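Local coordinates for thermosome subunit (Methanococcoides burtonii, PDB 3AQ1), which probably binds and hydrolyses ATP to assist the folding of other proteins, as a group II chaperonin of the TCP-1 family, at residues S125-K130 with S164-G169; V145-N150 with D344-V349; G309-V314 with T324-G329. All coordinates share one frame; numbering follows the deposited sequence.

Contact 1 (S125-K130 with S164-G169)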
loop_
_atom_site.group_PDB
_atom_site.type_symbol
_atom_site.label_atom_id
_atom_site.label_comp_id
_atom_site.label_asym_id
_atom_site.label_seq_id
_atom_site.Cartn_x
_atom_site.Cartn_y
_atom_site.Cartn_z
ATOM N N SER A 125 6.616 -11.318 8.295
ATOM C CA SER A 125 7.446 -10.184 7.916
ATOM C C SER A 125 8.377 -10.550 6.762
ATOM O O SER A 125 8.517 -9.810 5.789
ATOM C CB SER A 125 8.259 -9.700 9.119
ATOM O OG SER A 125 7.406 -9.171 10.107
ATOM N N ALA A 126 9.013 -11.705 6.898
ATOM C CA ALA A 126 9.861 -12.257 5.862
ATOM C C ALA A 126 9.096 -12.402 4.553
ATOM O O ALA A 126 9.593 -12.071 3.483
ATOM C CB ALA A 126 10.402 -13.598 6.303
ATOM N N LEU A 127 7.881 -12.911 4.652
ATOM C CA LEU A 127 7.069 -13.155 3.481
ATOM C C LEU A 127 6.713 -11.824 2.825
ATOM O O LEU A 127 6.831 -11.684 1.610
ATOM C CB LEU A 127 5.816 -13.948 3.870
ATOM C CG LEU A 127 4.866 -14.358 2.763
ATOM C CD1 LEU A 127 5.670 -14.971 1.645
ATOM C CD2 LEU A 127 3.844 -15.334 3.304
ATOM N N THR A 128 6.289 -10.849 3.632
ATOM C CA THR A 128 6.003 -9.514 3.122
ATOM C C THR A 128 7.165 -8.924 2.323
ATOM O O THR A 128 6.981 -8.409 1.222
ATOM C CB THR A 128 5.724 -8.526 4.242
ATOM O OG1 THR A 128 4.582 -8.951 4.986
ATOM C CG2 THR A 128 5.448 -7.174 3.644
ATOM N N VAL A 129 8.362 -8.994 2.897
ATOM C CA VAL A 129 9.538 -8.360 2.323
ATOM C C VAL A 129 9.972 -9.038 1.011
ATOM O O VAL A 129 10.366 -8.378 0.047
ATOM C CB VAL A 129 10.685 -8.288 3.370
ATOM C CG1 VAL A 129 12.010 -7.907 2.733
ATOM C CG2 VAL A 129 10.335 -7.292 4.460
ATOM N N LYS A 130 9.861 -10.357 0.976
ATOM C CA LYS A 130 10.225 -11.136 -0.195
ATOM C C LYS A 130 9.260 -10.907 -1.367
ATOM O O LYS A 130 9.661 -10.951 -2.526
ATOM C CB LYS A 130 10.267 -12.603 0.194
ATOM C CG LYS A 130 10.549 -13.558 -0.925
ATOM C CD LYS A 130 10.756 -14.952 -0.362
ATOM C CE LYS A 130 10.952 -15.991 -1.453
ATOM N NZ LYS A 130 11.005 -17.366 -0.863
ATOM N N SER A 164 3.917 -21.221 2.539
ATOM C CA SER A 164 3.428 -20.209 1.610
ATOM C C SER A 164 4.332 -20.116 0.375
ATOM O O SER A 164 5.545 -20.269 0.467
ATOM C CB SER A 164 3.261 -18.855 2.308
ATOM O OG SER A 164 2.143 -18.893 3.187
ATOM N N GLU A 165 3.736 -19.899 -0.789
ATOM C CA GLU A 165 4.521 -19.838 -2.015
ATOM C C GLU A 165 4.470 -18.469 -2.668
ATOM O O GLU A 165 3.481 -17.738 -2.555
ATOM C CB GLU A 165 4.052 -20.888 -3.024
ATOM C CG GLU A 165 4.216 -22.322 -2.582
ATOM C CD GLU A 165 3.545 -23.297 -3.531
ATOM O OE1 GLU A 165 2.469 -23.844 -3.194
ATOM O OE2 GLU A 165 4.100 -23.511 -4.622
ATOM N N LEU A 166 5.548 -18.135 -3.365
ATOM C CA LEU A 166 5.567 -16.959 -4.209
ATOM C C LEU A 166 5.557 -17.412 -5.655
ATOM O O LEU A 166 6.580 -17.825 -6.188
ATOM C CB LEU A 166 6.804 -16.126 -3.923
ATOM C CG LEU A 166 6.492 -14.655 -3.692
ATOM C CD1 LEU A 166 5.635 -14.523 -2.439
ATOM C CD2 LEU A 166 7.771 -13.859 -3.563
ATOM N N ILE A 167 4.391 -17.358 -6.284
ATOM C CA ILE A 167 4.263 -17.759 -7.676
ATOM C C ILE A 167 4.529 -16.584 -8.596
ATOM O O ILE A 167 3.951 -15.517 -8.418
ATOM C CB ILE A 167 2.861 -18.280 -7.985
ATOM C CG1 ILE A 167 2.634 -19.613 -7.272
ATOM C CG2 ILE A 167 2.653 -18.388 -9.490
ATOM C CD1 ILE A 167 3.880 -20.431 -7.098
ATOM N N ASP A 168 5.392 -16.793 -9.586
ATOM C CA ASP A 168 5.759 -15.740 -10.526
ATOM C C ASP A 168 4.805 -15.712 -11.687
ATOM O O ASP A 168 5.124 -16.150 -12.780
ATOM C CB ASP A 168 7.204 -15.894 -11.002
ATOM C CG ASP A 168 8.205 -15.311 -10.016
ATOM O OD1 ASP A 168 8.055 -14.123 -9.640
ATOM O OD2 ASP A 168 9.139 -16.042 -9.611
ATOM N N GLY A 169 3.633 -15.169 -11.427
ATOM C CA GLY A 169 2.558 -15.087 -12.383
ATOM C C GLY A 169 1.268 -14.751 -11.659
ATOM O O GLY A 169 1.245 -13.858 -10.821
#

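Contact 2 (V145-N150 with D344-V349)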
loop_
_atom_site.group_PDB
_atom_site.type_symbol
_atom_site.label_atom_id
_atom_site.label_comp_id
_atom_site.label_asym_id
_atom_site.label_seq_id
_atom_site.Cartn_x
_atom_site.Cartn_y
_atom_site.Cartn_z
ATOM N N VAL A 145 6.479 0.784 -6.210
ATOM C CA VAL A 145 5.981 -0.514 -5.742
ATOM C C VAL A 145 4.459 -0.621 -5.845
ATOM O O VAL A 145 3.739 -0.162 -4.966
ATOM C CB VAL A 145 6.390 -0.803 -4.296
ATOM C CG1 VAL A 145 5.799 -2.121 -3.850
ATOM C CG2 VAL A 145 7.906 -0.829 -4.151
ATOM N N ASN A 146 3.967 -1.231 -6.919
ATOM C CA ASN A 146 2.527 -1.325 -7.131
ATOM C C ASN A 146 1.884 -2.559 -6.500
ATOM O O ASN A 146 1.676 -3.571 -7.158
ATOM C CB ASN A 146 2.186 -1.249 -8.615
ATOM C CG ASN A 146 0.679 -1.279 -8.867
ATOM O OD1 ASN A 146 -0.120 -1.457 -7.934
ATOM N ND2 ASN A 146 0.283 -1.109 -10.133
ATOM N N VAL A 147 1.543 -2.456 -5.225
ATOM C CA VAL A 147 0.974 -3.582 -4.495
ATOM C C VAL A 147 -0.446 -3.974 -4.942
ATOM O O VAL A 147 -0.748 -5.151 -5.076
ATOM C CB VAL A 147 1.058 -3.332 -2.978
ATOM C CG1 VAL A 147 0.572 -4.543 -2.195
ATOM C CG2 VAL A 147 2.502 -3.008 -2.606
ATOM N N LEU A 148 -1.307 -2.999 -5.204
ATOM C CA LEU A 148 -2.679 -3.293 -5.622
ATOM C C LEU A 148 -2.780 -4.223 -6.839
ATOM O O LEU A 148 -3.597 -5.140 -6.852
ATOM C CB LEU A 148 -3.452 -1.993 -5.890
ATOM C CG LEU A 148 -3.444 -0.960 -4.754
ATOM C CD1 LEU A 148 -4.011 0.382 -5.212
ATOM C CD2 LEU A 148 -4.184 -1.470 -3.508
ATOM N N GLU A 149 -1.952 -3.981 -7.852
ATOM C CA GLU A 149 -2.029 -4.697 -9.127
ATOM C C GLU A 149 -1.003 -5.831 -9.269
ATOM O O GLU A 149 -1.262 -6.845 -9.917
ATOM C CB GLU A 149 -1.831 -3.721 -10.293
ATOM C CG GLU A 149 -2.878 -2.621 -10.408
ATOM C CD GLU A 149 -2.619 -1.684 -11.581
ATOM O OE1 GLU A 149 -1.741 -1.985 -12.418
ATOM O OE2 GLU A 149 -3.294 -0.641 -11.667
ATOM N N ASN A 150 0.168 -5.639 -8.683
ATOM C CA ASN A 150 1.244 -6.605 -8.811
ATOM C C ASN A 150 1.281 -7.705 -7.749
ATOM O O ASN A 150 2.039 -8.658 -7.879
ATOM C CB ASN A 150 2.586 -5.880 -8.865
ATOM C CG ASN A 150 2.869 -5.291 -10.234
ATOM O OD1 ASN A 150 2.390 -5.802 -11.244
ATOM N ND2 ASN A 150 3.653 -4.221 -10.273
ATOM N N ASP A 344 -1.767 -5.249 5.047
ATOM C CA ASP A 344 -1.249 -4.033 5.651
ATOM C C ASP A 344 0.260 -3.930 5.523
ATOM O O ASP A 344 0.780 -2.897 5.103
ATOM C CB ASP A 344 -1.659 -3.925 7.114
ATOM C CG ASP A 344 -3.117 -3.623 7.279
ATOM O OD1 ASP A 344 -3.709 -3.047 6.344
ATOM O OD2 ASP A 344 -3.673 -3.972 8.342
ATOM N N ALA A 345 0.964 -5.001 5.880
ATOM C CA ALA A 345 2.421 -4.977 5.839
ATOM C C ALA A 345 2.951 -4.715 4.432
ATOM O O ALA A 345 3.892 -3.946 4.260
ATOM C CB ALA A 345 2.998 -6.252 6.403
ATOM N N LEU A 346 2.352 -5.361 3.432
ATOM C CA LEU A 346 2.753 -5.158 2.044
ATOM C C LEU A 346 2.721 -3.667 1.708
ATOM O O LEU A 346 3.704 -3.118 1.222
ATOM C CB LEU A 346 1.862 -5.958 1.076
ATOM C CG LEU A 346 2.096 -7.472 0.998
ATOM C CD1 LEU A 346 0.918 -8.199 0.386
ATOM C CD2 LEU A 346 3.370 -7.813 0.275
ATOM N N HIS A 347 1.601 -3.016 2.004
ATOM C CA HIS A 347 1.423 -1.583 1.758
ATOM C C HIS A 347 2.434 -0.694 2.469
ATOM O O HIS A 347 3.064 0.148 1.830
ATOM C CB HIS A 347 -0.003 -1.148 2.104
ATOM C CG HIS A 347 -1.011 -1.539 1.065
ATOM N ND1 HIS A 347 -1.418 -0.683 0.063
ATOM C CD2 HIS A 347 -1.677 -2.701 0.857
ATOM C CE1 HIS A 347 -2.302 -1.296 -0.704
ATOM N NE2 HIS A 347 -2.475 -2.524 -0.246
ATOM N N VAL A 348 2.590 -0.877 3.779
ATOM C CA VAL A 348 3.545 -0.082 4.545
ATOM C C VAL A 348 4.947 -0.205 3.952
ATOM O O VAL A 348 5.627 0.790 3.714
ATOM C CB VAL A 348 3.587 -0.470 6.046
ATOM C CG1 VAL A 348 4.482 0.484 6.794
ATOM C CG2 VAL A 348 2.199 -0.436 6.641
ATOM N N VAL A 349 5.385 -1.426 3.714
ATOM C CA VAL A 349 6.689 -1.629 3.099
ATOM C C VAL A 349 6.790 -1.007 1.688
ATOM O O VAL A 349 7.790 -0.364 1.349
ATOM C CB VAL A 349 7.048 -3.107 3.081
ATOM C CG1 VAL A 349 8.423 -3.315 2.443
ATOM C CG2 VAL A 349 7.020 -3.637 4.499
#

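Contact 3 (G309-V314 with T324-G329)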
loop_
_atom_site.group_PDB
_atom_site.type_symbol
_atom_site.label_atom_id
_atom_site.label_comp_id
_atom_site.label_asym_id
_atom_site.label_seq_id
_atom_site.Cartn_x
_atom_site.Cartn_y
_atom_site.Cartn_z
ATOM N N GLY A 309 -8.823 -29.337 -4.249
ATOM C CA GLY A 309 -9.280 -29.279 -5.626
ATOM C C GLY A 309 -8.187 -28.985 -6.645
ATOM O O GLY A 309 -7.055 -29.463 -6.523
ATOM N N LYS A 310 -8.533 -28.205 -7.665
ATOM C CA LYS A 310 -7.581 -27.848 -8.714
ATOM C C LYS A 310 -7.607 -26.337 -8.959
ATOM O O LYS A 310 -8.627 -25.674 -8.731
ATOM C CB LYS A 310 -7.900 -28.594 -10.013
ATOM C CG LYS A 310 -8.131 -30.093 -9.856
ATOM C CD LYS A 310 -8.450 -30.746 -11.192
ATOM C CE LYS A 310 -8.870 -32.213 -11.057
ATOM N NZ LYS A 310 -9.006 -32.880 -12.399
ATOM N N MET A 311 -6.478 -25.797 -9.406
ATOM C CA MET A 311 -6.370 -24.368 -9.702
ATOM C C MET A 311 -5.705 -24.050 -11.059
ATOM O O MET A 311 -4.986 -24.876 -11.626
ATOM C CB MET A 311 -5.647 -23.654 -8.558
ATOM C CG MET A 311 -6.522 -23.459 -7.315
ATOM S SD MET A 311 -5.946 -22.176 -6.173
ATOM C CE MET A 311 -4.319 -22.802 -5.747
ATOM N N THR A 312 -5.937 -22.849 -11.577
ATOM C CA THR A 312 -5.328 -22.460 -12.852
ATOM C C THR A 312 -4.138 -21.510 -12.706
ATOM O O THR A 312 -4.311 -20.361 -12.330
ATOM C CB THR A 312 -6.349 -21.829 -13.788
ATOM O OG1 THR A 312 -7.306 -22.815 -14.177
ATOM C CG2 THR A 312 -5.662 -21.322 -15.032
ATOM N N TYR A 313 -2.934 -22.004 -13.003
ATOM C CA TYR A 313 -1.711 -21.192 -12.959
ATOM C C TYR A 313 -1.384 -20.517 -14.321
ATOM O O TYR A 313 -1.304 -21.177 -15.353
ATOM C CB TYR A 313 -0.519 -22.051 -12.521
ATOM C CG TYR A 313 -0.541 -22.529 -11.084
ATOM C CD1 TYR A 313 0.423 -22.102 -10.173
ATOM C CD2 TYR A 313 -1.508 -23.423 -10.636
ATOM C CE1 TYR A 313 0.414 -22.538 -8.868
ATOM C CE2 TYR A 313 -1.525 -23.862 -9.318
ATOM C CZ TYR A 313 -0.562 -23.421 -8.448
ATOM O OH TYR A 313 -0.575 -23.858 -7.145
ATOM N N VAL A 314 -1.197 -19.203 -14.304
ATOM C CA VAL A 314 -0.794 -18.444 -15.483
ATOM C C VAL A 314 0.586 -17.820 -15.232
ATOM O O VAL A 314 0.688 -16.761 -14.648
ATOM C CB VAL A 314 -1.816 -17.336 -15.786
ATOM C CG1 VAL A 314 -1.438 -16.594 -17.026
ATOM C CG2 VAL A 314 -3.198 -17.930 -15.932
ATOM N N THR A 324 1.702 -13.895 -7.202
ATOM C CA THR A 324 0.617 -14.298 -6.340
ATOM C C THR A 324 1.256 -14.985 -5.169
ATOM O O THR A 324 2.112 -15.841 -5.349
ATOM C CB THR A 324 -0.308 -15.295 -7.049
ATOM O OG1 THR A 324 -0.888 -14.658 -8.189
ATOM C CG2 THR A 324 -1.413 -15.763 -6.124
ATOM N N VAL A 325 0.864 -14.578 -3.970
ATOM C CA VAL A 325 1.240 -15.276 -2.756
ATOM C C VAL A 325 0.165 -16.311 -2.475
ATOM O O VAL A 325 -0.976 -15.948 -2.197
ATOM C CB VAL A 325 1.264 -14.333 -1.535
ATOM C CG1 VAL A 325 1.648 -15.110 -0.304
ATOM C CG2 VAL A 325 2.208 -13.155 -1.742
ATOM N N LEU A 326 0.508 -17.592 -2.569
ATOM C CA LEU A 326 -0.357 -18.608 -1.996
ATOM C C LEU A 326 -0.058 -18.656 -0.502
ATOM O O LEU A 326 0.941 -19.239 -0.078
ATOM C CB LEU A 326 -0.110 -19.969 -2.636
ATOM C CG LEU A 326 -0.340 -20.018 -4.139
ATOM C CD1 LEU A 326 -0.093 -21.413 -4.656
ATOM C CD2 LEU A 326 -1.755 -19.570 -4.445
ATOM N N LEU A 327 -0.917 -18.018 0.288
ATOM C CA LEU A 327 -0.723 -17.905 1.735
ATOM C C LEU A 327 -1.286 -19.106 2.490
ATOM O O LEU A 327 -2.479 -19.405 2.380
ATOM C CB LEU A 327 -1.391 -16.628 2.245
ATOM C CG LEU A 327 -1.237 -16.268 3.721
ATOM C CD1 LEU A 327 0.233 -16.149 4.071
ATOM C CD2 LEU A 327 -1.968 -14.963 4.003
ATOM N N HIS A 328 -0.430 -19.786 3.253
ATOM C CA HIS A 328 -0.862 -20.910 4.092
ATOM C C HIS A 328 -0.901 -20.583 5.596
ATOM O O HIS A 328 -0.088 -19.809 6.101
ATOM C CB HIS A 328 0.036 -22.124 3.863
ATOM C CG HIS A 328 -0.190 -22.803 2.551
ATOM N ND1 HIS A 328 0.532 -22.494 1.421
ATOM C CD2 HIS A 328 -1.064 -23.771 2.187
ATOM C CE1 HIS A 328 0.110 -23.241 0.414
ATOM N NE2 HIS A 328 -0.860 -24.021 0.852
ATOM N N GLY A 329 -1.856 -21.189 6.298
ATOM C CA GLY A 329 -1.979 -21.068 7.742
ATOM C C GLY A 329 -2.500 -22.369 8.333
ATOM O O GLY A 329 -2.914 -23.253 7.586
#

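Contact 1 (S125-K130 with S164-G169)
The one flat group at the interface of Lys130 with Leu166 belongs to the main chain: the backbone carbonyl of Lys130, with Leu166 CD2 standing well off its plane, over one face, 3.6 Å from Lys130 O. No ring or planar side-chain group joins in. The motif is a helix laid against an edge strand, helix 121-132 against strand 165-167 of a three-stranded mixed sheet, consistent with the intermediate domain of the chaperonin fold.

Leu127 and Lys130, one turn apart on the helix, make the contact from that side. Leu127 has CG anti to the backbone N (chi1 -177°), which places it beside the carbonyl carbon. Its two branches go to different partners. One, CD1, comes within 4.1 Å of Leu166 CD1, and the two leucine side chains run antiparallel alongside each other. Lys130 is used through its stem: CG lies 3.8 Å from Leu166 CD2, while the rest of the chain continues, extended, past the leucine. Leu166 is thus shared, CD1 going to the leucine and CD2 to the lysine. About 200 Å² is buried in total, a modest patch near the surface, closed by van der Waals contact, mostly between apolar groups.

Each element has a second neighbour. Thr128, on the far side of the helix, packs on Leu342, Ala345, Leu346 and Val349 of helix 332-355; the strand is paired laterally, backbone to backbone, through Glu165 with Leu326 and Ile167 with Thr324. Bonds to His328 N and, more weakly, to Ile161 O hold the Ser164 hydroxyl, while Ser164 CB faces the helix by its backbone position. The second branch of Leu127 settles there, CD2 lying 3.7 Å from Ser164 CB.

Contact 2 (V145-N150 with D344-V349)
Val147 and Leu148 reach His347 from two directions, one over the imidazole and one at its rim. Val147 CG1 stands over a face of the ring, 4.1 Å above its plane and offset toward the rim on the NE2 side. Leu148 comes in at the edge, near the ring plane, with CD2 3.4 Å from His347 CE1; its side chain lies crosswise to the imidazole.

Val147 also serves Leu346. With CG1 anti to its backbone N (chi1 -175°), that methyl points across the gap, where Leu346 CB lies 3.8 Å from Val147 CG1. Its other methyl, CG2, is 4.0 Å from Leu346 O. The backbones come nearest at this point, Val147 CA and His347 CA being 6.6 Å apart.

The short helix is fixed at its start by Asn146, the N-cap residue, whose OD1 accepts from Glu149 N at 3.1 Å. This capping bond is fairly straight, with an N-H...O angle of 162°. The donor lies about 50° out of the carbonyl plane. Beyond the pair, Leu346 packs on Ala131 and Val132 of helix 121-132 and on Ile151 and Ile153 of the adjoining strand. The pattern is that of a one-turn, N-capped helix, leading into strand 151-157, packed against the middle of long helix 332-355, consistent with the chaperonin's intermediate domain.

Contact 3 (G309-V314 with T324-G329)
Leu326 opens its fork between Tyr313 and Met311, one methyl to each. CD1 lies 3.5 Å from Tyr313 OH and 4.3 Å from Tyr313 CZ, meeting the phenol end of the ring at a slant. The other branch, CD2, approaches Met311 CE more loosely, at 4.3 Å. All three side chains are buried, although the patch between the segments is small, 96 Å² in all.

The strands themselves stay apart, with Tyr313 CA and Thr324 CA, the nearest pair, separated by 9.8 Å; long side chains span the gap. Leu326 has CG anti to its carbonyl carbon (chi1 -60°), which sends the fork toward the other strand. The tyrosine ring has Met311 O at its edge, in its plane, 3.9 Å from Tyr313 CD2.

Val171 forms the next layer, touching Met311, Tyr313 and Leu326 alike, while Arg156 packs on Met311 and Glu154 on Leu326. Backbone pairing places the first strand: Met311 bonds with Lys304 and Tyr313 with Glu302 on one flank, Thr312 with Ile172 and Val314 with Leu170 on the other. Leu326 is placed by pairing with Glu165. Side chains thus join two separate sheets, consistent with the junction of the intermediate and apical domains. Strand 310-317 lies between strands 300-305 and 169-172 in the larger sheet, whereas strand 323-329 is the middle strand of the three-stranded sheet, between 151-157 and 165-167, and leads on to helix 332-355.

In the fold
Contacts 1 and 2 have centres about 12 Å apart and touch where helix 121-132 meets helix 332-355; their segments alternate along the chain. Contact 3 also lies about 12 Å from contact 1, centre to centre, and the two meet in one sheet, where strands 165-167 and 323-329 are neighbours; both segments of contact 1 precede those of contact 3 in sequence. Contacts 2 and 3 are about 19 Å apart between centres and do not touch, yet contact 3 is nested within the loop that contact 2 closes. The series runs from paired helices through the three-stranded sheet to the larger sheet, consistent with the chaperonin's intermediate domain leading into its apical domain.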